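Local coordinates for protein trigger factor (Thermotoga maritima, PDB 2NSA) that probably keeps newly made proteins in an open conformation as a chaperone and isomerises peptidyl-prolyl bonds, at residues Ser76-Lys79 with Phe80-Leu84. Sequence-based numbering, arbitrary orientation.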
ATOM      1  N   SER A  76       1.945   8.804 -25.375  1.00 28.00           N
ATOM      2  CA  SER A  76       1.455  10.172 -25.280  1.00 23.13           C
ATOM      3  C   SER A  76       1.098  10.487 -23.837  1.00 22.22           C
ATOM      4  O   SER A  76       1.036   9.590 -22.997  1.00 20.69           O
ATOM      5  CB  SER A  76       0.211  10.352 -26.146  1.00 24.18           C
ATOM      6  OG  SER A  76      -0.895   9.645 -25.607  1.00 25.59           O
ATOM      7  N   GLU A  77       0.864  11.765 -23.562  1.00 19.50           N
ATOM      8  CA  GLU A  77       0.489  12.203 -22.226  1.00 19.59           C
ATOM      9  C   GLU A  77      -0.909  11.680 -21.918  1.00 19.53           C
ATOM     10  O   GLU A  77      -1.229  11.342 -20.770  1.00 18.54           O
ATOM     11  CB  GLU A  77       0.484  13.727 -22.142  1.00 22.28           C
ATOM     12  CG  GLU A  77       0.094  14.247 -20.771  1.00 25.00           C
ATOM     13  CD  GLU A  77      -0.040  15.755 -20.730  1.00 30.00           C
ATOM     14  OE1 GLU A  77       0.872  16.446 -21.229  1.00 30.50           O
ATOM     15  OE2 GLU A  77      -1.058  16.246 -20.190  1.00 30.86           O
ATOM     16  N   GLU A  78      -1.747  11.613 -22.946  1.00 18.74           N
ATOM     17  CA  GLU A  78      -3.113  11.131 -22.775  1.00 21.47           C
ATOM     18  C   GLU A  78      -3.090   9.696 -22.267  1.00 21.37           C
ATOM     19  O   GLU A  78      -3.844   9.334 -21.356  1.00 21.36           O
ATOM     20  CB  GLU A  78      -3.873  11.205 -24.105  1.00 25.64           C
ATOM     21  CG  GLU A  78      -5.360  10.910 -23.991  1.00 30.45           C
ATOM     22  CD  GLU A  78      -6.069  10.994 -25.329  1.00 35.65           C
ATOM     23  OE1 GLU A  78      -6.052  12.080 -25.948  1.00 37.19           O
ATOM     24  OE2 GLU A  78      -6.645   9.974 -25.763  1.00 38.15           O
ATOM     25  N   LYS A  79      -2.221   8.880 -22.853  1.00 20.85           N
ATOM     26  CA  LYS A  79      -2.104   7.480 -22.449  1.00 24.52           C
ATOM     27  C   LYS A  79      -1.624   7.390 -21.007  1.00 22.95           C
ATOM     28  O   LYS A  79      -2.129   6.583 -20.223  1.00 22.58           O
ATOM     29  CB  LYS A  79      -1.118   6.745 -23.357  1.00 27.90           C
ATOM     30  CG  LYS A  79      -1.481   6.732 -24.835  1.00 32.91           C
ATOM     31  CD  LYS A  79      -2.579   5.731 -25.182  1.00 37.77           C
ATOM     32  CE  LYS A  79      -3.973   6.288 -24.947  1.00 39.11           C
ATOM     33  NZ  LYS A  79      -5.016   5.370 -25.486  1.00 42.16           N
ATOM     34  N   PHE A  80      -0.641   8.222 -20.667  1.00 20.98           N
ATOM     35  CA  PHE A  80      -0.091   8.236 -19.316  1.00 19.94           C
ATOM     36  C   PHE A  80      -1.166   8.624 -18.303  1.00 21.03           C
ATOM     37  O   PHE A  80      -1.274   8.014 -17.237  1.00 20.26           O
ATOM     38  CB  PHE A  80       1.084   9.208 -19.216  1.00 21.09           C
ATOM     39  CG  PHE A  80       1.633   9.341 -17.823  1.00 22.93           C
ATOM     40  CD1 PHE A  80       2.132   8.226 -17.150  1.00 24.61           C
ATOM     41  CD2 PHE A  80       1.630  10.567 -17.171  1.00 26.27           C
ATOM     42  CE1 PHE A  80       2.619   8.334 -15.842  1.00 25.39           C
ATOM     43  CE2 PHE A  80       2.116  10.685 -15.864  1.00 27.39           C
ATOM     44  CZ  PHE A  80       2.610   9.565 -15.201  1.00 26.91           C
ATOM     45  N   ARG A  81      -1.962   9.638 -18.633  1.00 18.35           N
ATOM     46  CA  ARG A  81      -3.025  10.060 -17.724  1.00 18.68           C
ATOM     47  C   ARG A  81      -4.027   8.925 -17.526  1.00 19.50           C
ATOM     48  O   ARG A  81      -4.486   8.685 -16.405  1.00 19.91           O
ATOM     49  CB  ARG A  81      -3.739  11.303 -18.258  1.00 18.96           C
ATOM     50  CG  ARG A  81      -2.966  12.599 -18.053  1.00 20.20           C
ATOM     51  CD  ARG A  81      -3.733  13.801 -18.613  1.00 23.16           C
ATOM     52  NE  ARG A  81      -2.963  15.036 -18.521  1.00 25.20           N
ATOM     53  CZ  ARG A  81      -2.886  15.805 -17.438  1.00 25.16           C
ATOM     54  NH1 ARG A  81      -3.541  15.479 -16.331  1.00 23.36           N
ATOM     55  NH2 ARG A  81      -2.136  16.901 -17.458  1.00 28.12           N
ATOM     56  N   GLU A  82      -4.352   8.219 -18.606  1.00 18.22           N
ATOM     57  CA  GLU A  82      -5.297   7.102 -18.522  1.00 20.85           C
ATOM     58  C   GLU A  82      -4.765   6.024 -17.580  1.00 20.63           C
ATOM     59  O   GLU A  82      -5.516   5.471 -16.767  1.00 21.89           O
ATOM     60  CB  GLU A  82      -5.549   6.498 -19.914  1.00 22.25           C
ATOM     61  CG  GLU A  82      -6.525   7.291 -20.794  1.00 27.08           C
ATOM     62  CD  GLU A  82      -6.432   6.940 -22.280  1.00 33.78           C
ATOM     63  OE1 GLU A  82      -6.244   5.749 -22.615  1.00 35.78           O
ATOM     64  OE2 GLU A  82      -6.559   7.858 -23.118  1.00 36.45           O
ATOM     65  N   GLU A  83      -3.477   5.717 -17.692  1.00 19.39           N
ATOM     66  CA  GLU A  83      -2.875   4.702 -16.833  1.00 21.23           C
ATOM     67  C   GLU A  83      -2.841   5.158 -15.384  1.00 21.56           C
ATOM     68  O   GLU A  83      -3.170   4.397 -14.469  1.00 19.95           O
ATOM     69  CB  GLU A  83      -1.450   4.374 -17.278  1.00 25.79           C
ATOM     70  CG  GLU A  83      -0.751   3.429 -16.310  1.00 32.36           C
ATOM     71  CD  GLU A  83       0.446   2.739 -16.914  1.00 37.09           C
ATOM     72  OE1 GLU A  83       0.334   2.238 -18.055  1.00 39.51           O
ATOM     73  OE2 GLU A  83       1.496   2.685 -16.241  1.00 40.72           O
ATOM     74  N   LEU A  84      -2.431   6.404 -15.183  1.00 18.85           N
ATOM     75  CA  LEU A  84      -2.342   6.965 -13.847  1.00 18.09           C
ATOM     76  C   LEU A  84      -3.712   7.006 -13.184  1.00 17.94           C
ATOM     77  O   LEU A  84      -3.831   6.799 -11.970  1.00 17.49           O
ATOM     78  CB  LEU A  84      -1.736   8.371 -13.909  1.00 20.76           C
ATOM     79  CG  LEU A  84      -1.397   9.070 -12.593  1.00 21.35           C
ATOM     80  CD1 LEU A  84      -0.575   8.149 -11.705  1.00 24.08           C
ATOM     81  CD2 LEU A  84      -0.633  10.357 -12.891  1.00 22.80           C
TER
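Phe80 N donates to Ser76 O at 3.2 Å, a backbone bond at the start of helix 77-105 in the C-terminal chaperone part, while Ser76, its N-cap, accepts from Lys79 N through OG at 3.2 Å. Serine suits this place because its short hydroxyl can bend back to a first-turn amide that has no carbonyl of a preceding turn to bond. The buried ring of Phe80 leads away from this turn and packs edge-to-face with Tyr74 and against Ile70 and Val71 of helix 67-72. Arg81 comes next, one turn after Glu77, and the two side chains run alongside each other. With chi1 at -77° and an extended chain as far as NE, its guanidinium grips the single oxygen Glu77 OE2, which lies in its plane, with two nitrogens. NE bonds at 2.8 Å to the anti lone pair; NH2, at 3.0 Å, meets the same oxygen from above the carboxylate plane, the carboxylate and guanidinium planes being 50° apart. NH1 hydrogen-bonds Asn55 OD1 of helix 47-64. An alanine in place of Arg81 would probably leave Glu77 without its charge partner and cut that tie between helices. Glu82 OE1 receives a weak salt bridge from Lys79 NZ at 3.1 Å, whereas its OE2 stands 3.4 Å from Glu78 OE2. Glu83 carboxylate reaches Tyr74 and Arg87. Glu77 and Glu78 would interact favourably with the positive end of the helix dipole, and Lys79 may partly offset the Glu78-Glu82 repulsion.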